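Local coordinates for fructokinase (PDB 5EYN), which catalyses the phosphorylation of fructose with ATP as phosphate donor and belongs to the PfkB family of carbohydrate kinases, at residues 27-32 and 39-44; 70-75 and 98-103; 173-178 and 208-213. All blocks are in the same frame, centred on the assembly; numbering follows the deposited sequence.

Interaction 1. Residues 27-32 and 39-44; sequences AVVDLI and YLKCPG. With FRU (beta-D-fructofuranose), chain B.
Strands 28-33 and 38-44 form an antiparallel beta hairpin in the small four-stranded sheet of this PfkB-family kinase, and D30 and G44 on it line the fructose pocket. In ribokinase-like enzymes such a small sheet forms the lid over the sugar. Segments 28-32 and 39-44 come within 4.5 Å of each other, axis to axis, and their directions differ by 158°. V28 with G44, D30 with C42 and I32 with L40 are the hydrogen-bonded pairs, each joined by two backbone bonds. V29 with P43 and L31 with K41 are non-hydrogen-bonded pairs.

V28, D30, I32, L40 and C42 put their side chains on one face of the sheet, the face on which D30 meets the sugar. D30 carries the ligand contact. Its CG lies beside the backbone N (chi1 -72°), and both carboxylate oxygens reach the sugar. OD1 accepts from fructose O3 at 2.6 Å, and OD2 accepts from fructose O4 at 2.6 Å. A water donates to D30 OD2 at 2.7 Å and to P43 O at 2.9 Å, tying the carboxylate to the second strand. G44 runs close to this group, with its CA 3.7 Å from D30 OD2. Further along the same face, I32 CD1 rests on C42 SG.

V29, L31, K41 and P43 occupy the other face. V29 and F72 of helix 71-82 touch there. Y39 and L40 pair with an antiparallel strand of the second subunit, so the sheet continues across the dimer interface. At this end L31 CB sits over one face of the Y39 ring in a CH-pi contact, 4.2 Å from the ring centroid and 27° off the normal.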
loop_
_atom_site.group_PDB
_atom_site.type_symbol
_atom_site.label_atom_id
_atom_site.label_comp_id
_atom_site.label_asym_id
_atom_site.label_seq_id
_atom_site.Cartn_x
_atom_site.Cartn_y
_atom_site.Cartn_z
ATOM N N ALA A 27 -5.079 -12.694 -1.528
ATOM C CA ALA A 27 -5.583 -12.206 -0.257
ATOM C C ALA A 27 -5.067 -10.778 -0.102
ATOM O O ALA A 27 -3.886 -10.516 -0.306
ATOM C CB ALA A 27 -5.107 -13.096 0.879
ATOM N N VAL A 28 -5.952 -9.841 0.214
ATOM C CA VAL A 28 -5.590 -8.441 0.200
ATOM C C VAL A 28 -6.163 -7.730 1.396
ATOM O O VAL A 28 -7.159 -8.164 1.963
ATOM C CB VAL A 28 -6.096 -7.723 -1.052
ATOM C CG1 VAL A 28 -5.976 -8.592 -2.310
ATOM C CG2 VAL A 28 -7.480 -7.213 -0.894
ATOM N N VAL A 29 -5.525 -6.633 1.767
ATOM C CA VAL A 29 -6.134 -5.712 2.713
ATOM C C VAL A 29 -6.823 -4.602 1.941
ATOM O O VAL A 29 -6.187 -3.864 1.178
ATOM C CB VAL A 29 -5.116 -5.153 3.739
ATOM C CG1 VAL A 29 -5.712 -4.003 4.521
ATOM C CG2 VAL A 29 -4.662 -6.259 4.682
ATOM N N ASP A 30 -8.142 -4.524 2.126
ATOM C CA ASP A 30 -8.954 -3.456 1.575
ATOM C C ASP A 30 -9.043 -2.332 2.612
ATOM O O ASP A 30 -9.513 -2.528 3.744
ATOM C CB ASP A 30 -10.378 -3.941 1.268
ATOM C CG ASP A 30 -10.469 -4.878 0.070
ATOM O OD1 ASP A 30 -9.651 -4.772 -0.867
ATOM O OD2 ASP A 30 -11.435 -5.676 0.053
ATOM N N LEU A 31 -8.599 -1.151 2.224
ATOM C CA LEU A 31 -8.685 0.037 3.062
ATOM C C LEU A 31 -9.956 0.772 2.667
ATOM O O LEU A 31 -10.066 1.312 1.573
ATOM C CB LEU A 31 -7.436 0.891 2.834
ATOM C CG LEU A 31 -6.121 0.244 3.253
ATOM C CD1 LEU A 31 -4.941 1.057 2.737
ATOM C CD2 LEU A 31 -6.034 0.059 4.755
ATOM N N ILE A 32 -10.929 0.759 3.567
ATOM C CA ILE A 32 -12.269 1.221 3.246
ATOM C C ILE A 32 -12.582 2.454 4.083
ATOM O O ILE A 32 -12.535 2.394 5.314
ATOM C CB ILE A 32 -13.316 0.119 3.490
ATOM C CG1 ILE A 32 -12.956 -1.093 2.616
ATOM C CG2 ILE A 32 -14.719 0.630 3.183
ATOM C CD1 ILE A 32 -13.998 -2.207 2.634
ATOM N N TYR A 39 -9.344 4.937 7.441
ATOM C CA TYR A 39 -9.714 3.721 6.736
ATOM C C TYR A 39 -9.943 2.598 7.732
ATOM O O TYR A 39 -9.164 2.432 8.671
ATOM C CB TYR A 39 -8.593 3.263 5.804
ATOM C CG TYR A 39 -8.361 4.139 4.607
ATOM C CD1 TYR A 39 -9.282 4.202 3.578
ATOM C CD2 TYR A 39 -7.202 4.889 4.498
ATOM C CE1 TYR A 39 -9.064 5.008 2.483
ATOM C CE2 TYR A 39 -6.981 5.681 3.415
ATOM C CZ TYR A 39 -7.916 5.749 2.417
ATOM O OH TYR A 39 -7.687 6.558 1.328
ATOM N N LEU A 40 -10.979 1.799 7.487
ATOM C CA LEU A 40 -11.090 0.491 8.095
ATOM C C LEU A 40 -10.072 -0.407 7.442
ATOM O O LEU A 40 -9.898 -0.366 6.228
ATOM C CB LEU A 40 -12.464 -0.096 7.820
ATOM C CG LEU A 40 -13.610 0.408 8.685
ATOM C CD1 LEU A 40 -14.930 0.013 8.054
ATOM C CD2 LEU A 40 -13.480 -0.156 10.094
ATOM N N LYS A 41 -9.422 -1.230 8.250
ATOM C CA LYS A 41 -8.505 -2.248 7.764
ATOM C C LYS A 41 -9.326 -3.521 7.583
ATOM O O LYS A 41 -9.578 -4.241 8.536
ATOM C CB LYS A 41 -7.397 -2.488 8.778
ATOM C CG LYS A 41 -6.387 -3.521 8.337
ATOM C CD LYS A 41 -5.373 -3.844 9.411
ATOM C CE LYS A 41 -5.881 -4.852 10.389
ATOM N NZ LYS A 41 -4.892 -5.011 11.480
ATOM N N CYS A 42 -9.771 -3.792 6.365
ATOM C CA CYS A 42 -10.695 -4.899 6.113
ATOM C C CYS A 42 -10.004 -6.037 5.346
ATOM O O CYS A 42 -9.329 -5.816 4.320
ATOM C CB CYS A 42 -11.876 -4.424 5.279
ATOM S SG CYS A 42 -12.938 -3.291 6.171
ATOM N N PRO A 43 -10.155 -7.266 5.828
ATOM C CA PRO A 43 -9.625 -8.390 5.047
ATOM C C PRO A 43 -10.422 -8.537 3.775
ATOM O O PRO A 43 -11.648 -8.367 3.758
ATOM C CB PRO A 43 -9.834 -9.576 5.973
ATOM C CG PRO A 43 -11.026 -9.187 6.837
ATOM C CD PRO A 43 -10.905 -7.703 7.028
ATOM N N GLY A 44 -9.736 -8.877 2.699
ATOM C CA GLY A 44 -10.375 -8.970 1.412
ATOM C C GLY A 44 -9.536 -9.791 0.457
ATOM O O GLY A 44 -8.704 -10.613 0.858
HETATM C C1 FRU B . -9.333 -7.894 -5.642
HETATM C C2 FRU B . -10.504 -7.159 -5.004
HETATM C C3 FRU B . -10.415 -6.884 -3.517
HETATM C C4 FRU B . -11.808 -7.064 -3.009
HETATM C C5 FRU B . -12.357 -8.051 -3.978
HETATM C C6 FRU B . -13.835 -7.904 -4.246
HETATM O O1 FRU B . -9.245 -9.205 -5.178
HETATM O O2 FRU B . -10.625 -5.946 -5.684
HETATM O O3 FRU B . -9.862 -5.614 -3.343
HETATM O O4 FRU B . -11.876 -7.577 -1.722
HETATM O O5 FRU B . -11.641 -7.941 -5.197
HETATM O O6 FRU B . -14.287 -8.850 -5.183
HETATM O O HOH W 1 -12.824 -6.126 2.353
#

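Interaction 2. Residues 70-75 and 98-103; sequences DPFGRF and TSTVVV. With FRU (beta-D-fructofuranose), chain B.
D70 is the N-cap of helix 71-82, and its carboxylate fastens the start of that helix to T98, beside strand 99-103 of the small sheet. This polar corner is the tight part of the contact. D70 CG lies between the backbone N and the carbonyl carbon (chi1 46°), which lets the carboxylate serve both the helix and T98. OD2 takes two bonds. G73 N donates to D70 OD2 at 2.8 Å, nearly in line with the C-O bond, and this is the capping bond. T98 OG1 donates to the syn lone pair of D70 OD2 at 2.7 Å. The other oxygen, OD1, accepts from T98 N at 3.0 Å, with an N-H...O angle of 166°. T98 thus meets the carboxylate with its backbone and its hydroxyl together, which should hold the group's rotation. All of these residues are buried. R97 adds a salt bridge to OD1, and G68 N bonds to T98 OG1.

G73 has no side chain, and its backbone passes close to the T98 hydroxyl. F72 CB packs on T98, 4.0 Å from both CB and CG2.

The side of the helix that carries R74 is looser. R74 points away from the strand and is exposed, and its guanidinium has D70 O over one face, 3.6 Å above the plane. P71 instead packs on T114 of the second subunit. Farther along the strand, V101 turns to the fructose pocket. F72 and T100 cross at about a right angle. There T100 OG1 lies at the edge of the F72 ring, in its plane, 3.4 Å from CD2.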
loop_
_atom_site.group_PDB
_atom_site.type_symbol
_atom_site.label_atom_id
_atom_site.label_comp_id
_atom_site.label_asym_id
_atom_site.label_seq_id
_atom_site.Cartn_x
_atom_site.Cartn_y
_atom_site.Cartn_z
ATOM N N ASP A 70 4.738 -9.497 5.876
ATOM C CA ASP A 70 4.474 -8.163 6.382
ATOM C C ASP A 70 3.222 -8.246 7.236
ATOM O O ASP A 70 2.542 -9.281 7.253
ATOM C CB ASP A 70 4.314 -7.152 5.233
ATOM C CG ASP A 70 3.415 -7.652 4.126
ATOM O OD1 ASP A 70 3.880 -7.712 2.967
ATOM O OD2 ASP A 70 2.244 -7.974 4.399
ATOM N N PRO A 71 2.921 -7.170 7.972
ATOM C CA PRO A 71 1.776 -7.250 8.882
ATOM C C PRO A 71 0.477 -7.562 8.152
ATOM O O PRO A 71 -0.359 -8.266 8.691
ATOM C CB PRO A 71 1.752 -5.854 9.524
ATOM C CG PRO A 71 3.176 -5.443 9.534
ATOM C CD PRO A 71 3.728 -5.959 8.217
ATOM N N PHE A 72 0.308 -7.067 6.933
ATOM C CA PHE A 72 -0.929 -7.314 6.212
ATOM C C PHE A 72 -1.049 -8.793 5.824
ATOM O O PHE A 72 -2.138 -9.388 5.898
ATOM C CB PHE A 72 -1.045 -6.423 4.981
ATOM C CG PHE A 72 -1.419 -4.996 5.289
ATOM C CD1 PHE A 72 -1.611 -4.550 6.594
ATOM C CD2 PHE A 72 -1.599 -4.105 4.257
ATOM C CE1 PHE A 72 -1.962 -3.238 6.840
ATOM C CE2 PHE A 72 -1.944 -2.795 4.501
ATOM C CZ PHE A 72 -2.120 -2.359 5.793
ATOM N N GLY A 73 0.067 -9.403 5.441
ATOM C CA GLY A 73 0.049 -10.807 5.094
ATOM C C GLY A 73 -0.259 -11.664 6.300
ATOM O O GLY A 73 -1.015 -12.635 6.206
ATOM N N ARG A 74 0.320 -11.298 7.440
ATOM C CA ARG A 74 0.064 -12.037 8.667
ATOM C C ARG A 74 -1.381 -11.830 9.106
ATOM O O ARG A 74 -2.001 -12.744 9.642
ATOM C CB ARG A 74 1.038 -11.626 9.761
ATOM C CG ARG A 74 2.436 -12.141 9.497
ATOM C CD ARG A 74 3.361 -11.896 10.668
ATOM N NE ARG A 74 3.820 -10.515 10.708
ATOM C CZ ARG A 74 4.835 -10.038 9.988
ATOM N NH1 ARG A 74 5.509 -10.830 9.160
ATOM N NH2 ARG A 74 5.177 -8.763 10.090
ATOM N N PHE A 75 -1.920 -10.638 8.869
ATOM C CA PHE A 75 -3.319 -10.360 9.175
ATOM C C PHE A 75 -4.231 -11.232 8.319
ATOM O O PHE A 75 -5.244 -11.726 8.795
ATOM C CB PHE A 75 -3.601 -8.882 8.940
ATOM C CG PHE A 75 -5.050 -8.496 9.043
ATOM C CD1 PHE A 75 -5.707 -8.502 10.261
ATOM C CD2 PHE A 75 -5.743 -8.096 7.918
ATOM C CE1 PHE A 75 -7.030 -8.118 10.340
ATOM C CE2 PHE A 75 -7.062 -7.698 8.001
ATOM C CZ PHE A 75 -7.704 -7.719 9.213
ATOM N N THR A 98 2.234 -7.834 0.425
ATOM C CA THR A 98 0.814 -8.137 0.343
ATOM C C THR A 98 0.030 -7.054 -0.368
ATOM O O THR A 98 0.236 -5.853 -0.155
ATOM C CB THR A 98 0.244 -8.318 1.744
ATOM O OG1 THR A 98 0.995 -9.324 2.415
ATOM C CG2 THR A 98 -1.228 -8.705 1.713
ATOM N N SER A 99 -0.871 -7.490 -1.232
ATOM C CA SER A 99 -1.734 -6.570 -1.942
ATOM C C SER A 99 -2.498 -5.667 -0.968
ATOM O O SER A 99 -3.063 -6.130 0.024
ATOM C CB SER A 99 -2.719 -7.343 -2.799
ATOM O OG SER A 99 -3.535 -6.449 -3.528
ATOM N N THR A 100 -2.515 -4.385 -1.297
ATOM C CA THR A 100 -3.150 -3.339 -0.514
ATOM C C THR A 100 -3.990 -2.513 -1.453
ATOM O O THR A 100 -3.477 -1.937 -2.404
ATOM C CB THR A 100 -2.095 -2.461 0.152
ATOM O OG1 THR A 100 -1.258 -3.275 0.961
ATOM C CG2 THR A 100 -2.731 -1.403 1.028
ATOM N N VAL A 101 -5.291 -2.461 -1.178
ATOM C CA VAL A 101 -6.232 -1.870 -2.094
ATOM C C VAL A 101 -6.995 -0.763 -1.381
ATOM O O VAL A 101 -7.488 -0.942 -0.268
ATOM C CB VAL A 101 -7.206 -2.940 -2.605
ATOM C CG1 VAL A 101 -8.320 -2.328 -3.426
ATOM C CG2 VAL A 101 -6.457 -3.983 -3.417
ATOM N N VAL A 102 -7.077 0.398 -2.010
ATOM C CA VAL A 102 -7.846 1.520 -1.471
ATOM C C VAL A 102 -9.211 1.547 -2.150
ATOM O O VAL A 102 -9.314 1.523 -3.375
ATOM C CB VAL A 102 -7.111 2.851 -1.684
ATOM C CG1 VAL A 102 -7.929 4.016 -1.155
ATOM C CG2 VAL A 102 -5.751 2.803 -1.013
ATOM N N VAL A 103 -10.264 1.545 -1.346
ATOM C CA VAL A 103 -11.631 1.521 -1.867
ATOM C C VAL A 103 -12.275 2.911 -1.884
ATOM O O VAL A 103 -12.163 3.661 -0.914
ATOM C CB VAL A 103 -12.505 0.567 -1.030
ATOM C CG1 VAL A 103 -13.931 0.499 -1.561
ATOM C CG2 VAL A 103 -11.887 -0.829 -0.971
HETATM C C1 FRU B . -9.333 -7.894 -5.642
HETATM C C2 FRU B . -10.504 -7.159 -5.004
HETATM C C3 FRU B . -10.415 -6.884 -3.517
HETATM C C4 FRU B . -11.808 -7.064 -3.009
HETATM C C5 FRU B . -12.357 -8.051 -3.978
HETATM C C6 FRU B . -13.835 -7.904 -4.246
HETATM O O1 FRU B . -9.245 -9.205 -5.178
HETATM O O2 FRU B . -10.625 -5.946 -5.684
HETATM O O3 FRU B . -9.862 -5.614 -3.343
HETATM O O4 FRU B . -11.876 -7.577 -1.722
HETATM O O5 FRU B . -11.641 -7.941 -5.197
HETATM O O6 FRU B . -14.287 -8.850 -5.183
#

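Interaction 3. Residues 173-178 and 208-213; sequences PNLREE and QFLTGT. With CA (calcium ion), chain C; FRU (beta-D-fructofuranose), chain B; BEF (beryllium trifluoride ion), chain D.
The F209 ring is met obliquely by L175 CD1, 3.7 Å from F209 CD2. The other flat group, the R176 guanidinium, meets its ligands at its edge, near its plane: fructose O2, fluoride F3 of the beryllium trifluoride ion and water 2. R176 NE donates to fructose O2 at 3.0 Å, almost straight at 172°. R176 NH2 donates to fructose O5 and to F3. The bend at chi2 (-72°) folds the arginine chain, and NH1 bonds back to L175 O at 2.9 Å. N174 OD1 binds the calcium ion at 2.3 Å, and four waters also coordinate the metal. The loop thus touches sugar, metal and beryllium trifluoride, a common mimic of a phosphoryl group, consistent with its place next to the sugar.

Segment 208-213 meets this loop through apolar groups. L175 and L210 reach toward each other tip to tip, with L175 CD1 4.0 Å from L210 CG. P173 CG lies 3.9 Å from L210 CD1. The helix then ends in a Schellman motif with G212 at C-prime.

Loop 173-178 follows strand 168-172, and L210 lies on helix 204-211. V190 of helix 186-194 and F202 of strand 199-203 touch both P173 and L210.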
loop_
_atom_site.group_PDB
_atom_site.type_symbol
_atom_site.label_atom_id
_atom_site.label_comp_id
_atom_site.label_asym_id
_atom_site.label_seq_id
_atom_site.Cartn_x
_atom_site.Cartn_y
_atom_site.Cartn_z
ATOM N N PRO A 173 -14.114 -14.048 -13.633
ATOM C CA PRO A 173 -13.096 -13.109 -14.115
ATOM C C PRO A 173 -12.789 -11.995 -13.100
ATOM O O PRO A 173 -11.623 -11.748 -12.823
ATOM C CB PRO A 173 -13.695 -12.613 -15.428
ATOM C CG PRO A 173 -14.416 -13.840 -15.960
ATOM C CD PRO A 173 -15.000 -14.511 -14.721
ATOM N N ASN A 174 -13.793 -11.345 -12.538
ATOM C CA ASN A 174 -13.535 -10.382 -11.482
ATOM C C ASN A 174 -12.453 -9.403 -11.936
ATOM O O ASN A 174 -11.392 -9.255 -11.326
ATOM C CB ASN A 174 -13.106 -11.101 -10.200
ATOM C CG ASN A 174 -13.904 -10.694 -9.015
ATOM O OD1 ASN A 174 -14.570 -9.652 -9.017
ATOM N ND2 ASN A 174 -13.894 -11.543 -8.003
ATOM N N LEU A 175 -12.743 -8.731 -13.031
ATOM C CA LEU A 175 -11.728 -7.971 -13.725
ATOM C C LEU A 175 -11.229 -6.778 -12.959
ATOM O O LEU A 175 -12.015 -5.988 -12.443
ATOM C CB LEU A 175 -12.249 -7.503 -15.074
ATOM C CG LEU A 175 -12.718 -8.606 -16.011
ATOM C CD1 LEU A 175 -13.235 -7.985 -17.312
ATOM C CD2 LEU A 175 -11.616 -9.635 -16.273
ATOM N N ARG A 176 -9.909 -6.651 -12.901
ATOM C CA ARG A 176 -9.229 -5.514 -12.310
ATOM C C ARG A 176 -8.060 -5.174 -13.235
ATOM O O ARG A 176 -6.924 -5.622 -13.033
ATOM C CB ARG A 176 -8.732 -5.853 -10.900
ATOM C CG ARG A 176 -9.799 -6.423 -9.954
ATOM C CD ARG A 176 -10.812 -5.391 -9.485
ATOM N NE ARG A 176 -11.640 -6.008 -8.465
ATOM C CZ ARG A 176 -12.755 -6.683 -8.697
ATOM N NH1 ARG A 176 -13.273 -6.779 -9.905
ATOM N NH2 ARG A 176 -13.388 -7.251 -7.685
ATOM N N GLU A 177 -8.349 -4.400 -14.272
ATOM C CA GLU A 177 -7.400 -4.220 -15.372
ATOM C C GLU A 177 -6.074 -3.653 -14.914
ATOM O O GLU A 177 -5.038 -4.018 -15.459
ATOM C CB GLU A 177 -7.990 -3.296 -16.446
ATOM C CG GLU A 177 -7.140 -3.151 -17.698
ATOM C CD GLU A 177 -7.799 -2.238 -18.707
ATOM O OE1 GLU A 177 -7.947 -1.033 -18.413
ATOM O OE2 GLU A 177 -8.195 -2.733 -19.779
ATOM N N GLU A 178 -6.083 -2.755 -13.929
ATOM C CA GLU A 178 -4.843 -2.057 -13.597
ATOM C C GLU A 178 -3.771 -2.978 -13.025
ATOM O O GLU A 178 -2.596 -2.622 -12.991
ATOM C CB GLU A 178 -5.076 -0.896 -12.640
ATOM C CG GLU A 178 -5.232 -1.327 -11.179
ATOM C CD GLU A 178 -4.837 -0.205 -10.216
ATOM O OE1 GLU A 178 -3.654 0.252 -10.186
ATOM O OE2 GLU A 178 -5.718 0.244 -9.502
ATOM N N GLN A 208 -20.162 -8.528 -21.153
ATOM C CA GLN A 208 -20.185 -7.681 -22.341
ATOM C C GLN A 208 -18.792 -7.198 -22.725
ATOM O O GLN A 208 -18.441 -7.182 -23.896
ATOM C CB GLN A 208 -21.146 -6.503 -22.153
ATOM C CG GLN A 208 -22.585 -6.971 -22.111
ATOM C CD GLN A 208 -23.599 -5.853 -22.018
ATOM O OE1 GLN A 208 -23.313 -4.690 -22.323
ATOM N NE2 GLN A 208 -24.807 -6.206 -21.603
ATOM N N PHE A 209 -17.997 -6.821 -21.734
ATOM C CA PHE A 209 -16.638 -6.353 -21.988
ATOM C C PHE A 209 -15.805 -7.456 -22.628
ATOM O O PHE A 209 -15.116 -7.235 -23.609
ATOM C CB PHE A 209 -15.983 -5.900 -20.684
ATOM C CG PHE A 209 -14.571 -5.437 -20.851
ATOM C CD1 PHE A 209 -14.298 -4.139 -21.253
ATOM C CD2 PHE A 209 -13.514 -6.294 -20.612
ATOM C CE1 PHE A 209 -13.006 -3.709 -21.408
ATOM C CE2 PHE A 209 -12.207 -5.858 -20.762
ATOM C CZ PHE A 209 -11.958 -4.571 -21.163
ATOM N N LEU A 210 -15.879 -8.654 -22.073
ATOM C CA LEU A 210 -15.014 -9.737 -22.530
ATOM C C LEU A 210 -15.399 -10.267 -23.896
ATOM O O LEU A 210 -14.567 -10.841 -24.584
ATOM C CB LEU A 210 -15.026 -10.876 -21.518
ATOM C CG LEU A 210 -14.267 -10.572 -20.233
ATOM C CD1 LEU A 210 -14.605 -11.596 -19.161
ATOM C CD2 LEU A 210 -12.754 -10.521 -20.464
ATOM N N THR A 211 -16.655 -10.080 -24.277
ATOM C CA THR A 211 -17.146 -10.533 -25.570
ATOM C C THR A 211 -17.322 -9.393 -26.574
ATOM O O THR A 211 -17.622 -9.642 -27.737
ATOM C CB THR A 211 -18.490 -11.264 -25.425
ATOM O OG1 THR A 211 -19.447 -10.391 -24.813
ATOM C CG2 THR A 211 -18.312 -12.533 -24.604
ATOM N N GLY A 212 -17.145 -8.148 -26.138
ATOM C CA GLY A 212 -17.294 -7.009 -27.030
ATOM C C GLY A 212 -18.721 -6.812 -27.513
ATOM O O GLY A 212 -18.956 -6.371 -28.641
ATOM N N THR A 213 -19.680 -7.119 -26.650
ATOM C CA THR A 213 -21.084 -7.046 -27.012
ATOM C C THR A 213 -21.813 -5.993 -26.183
ATOM O O THR A 213 -21.255 -5.430 -25.243
ATOM C CB THR A 213 -21.777 -8.405 -26.819
ATOM O OG1 THR A 213 -21.654 -8.816 -25.461
ATOM C CG2 THR A 213 -21.156 -9.466 -27.706
HETATM CA CA CA C . -16.854 -9.266 -8.945
HETATM C C1 FRU B . -9.333 -7.894 -5.642
HETATM C C2 FRU B . -10.504 -7.159 -5.004
HETATM C C3 FRU B . -10.415 -6.884 -3.517
HETATM C C4 FRU B . -11.808 -7.064 -3.009
HETATM C C5 FRU B . -12.357 -8.051 -3.978
HETATM C C6 FRU B . -13.835 -7.904 -4.246
HETATM O O1 FRU B . -9.245 -9.205 -5.178
HETATM O O2 FRU B . -10.625 -5.946 -5.684
HETATM O O3 FRU B . -9.862 -5.614 -3.343
HETATM O O4 FRU B . -11.876 -7.577 -1.722
HETATM O O5 FRU B . -11.641 -7.941 -5.197
HETATM O O6 FRU B . -14.287 -8.850 -5.183
HETATM BE BE BEF D . -17.422 -8.006 -6.183
HETATM F F1 BEF D . -17.446 -6.647 -5.456
HETATM F F2 BEF D . -17.065 -9.203 -5.251
HETATM F F3 BEF D . -16.299 -8.067 -7.197
HETATM O O HOH W 2 -16.114 -7.636 -10.589
HETATM O O HOH W 3 -19.155 -8.530 -8.710
HETATM O O HOH W 4 -17.312 -10.718 -10.951
HETATM O O HOH W 5 -17.148 -11.335 -7.831
#

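How the interactions relate
Interactions 1 and 2 share the small sheet, where strands 28-33 and 99-103 are neighbours. Their centres are 7 Å apart. L31 N lies 2.7 Å from V101 O and V29 O 2.9 Å from V101 N, both probable hydrogen bonds. K41 CE also packs on F75 CE1 at 3.5 Å. Both contacts reach the second subunit. Interaction 3 belongs to the part of the chain around the large sheet, with its centre about 24 Å from that of interaction 1 and 25 Å from that of interaction 2. It touches neither. Fructose connects all three: D30 and V101 meet it from the small sheet, while R176 meets it from loop 173-178, next to the calcium ion.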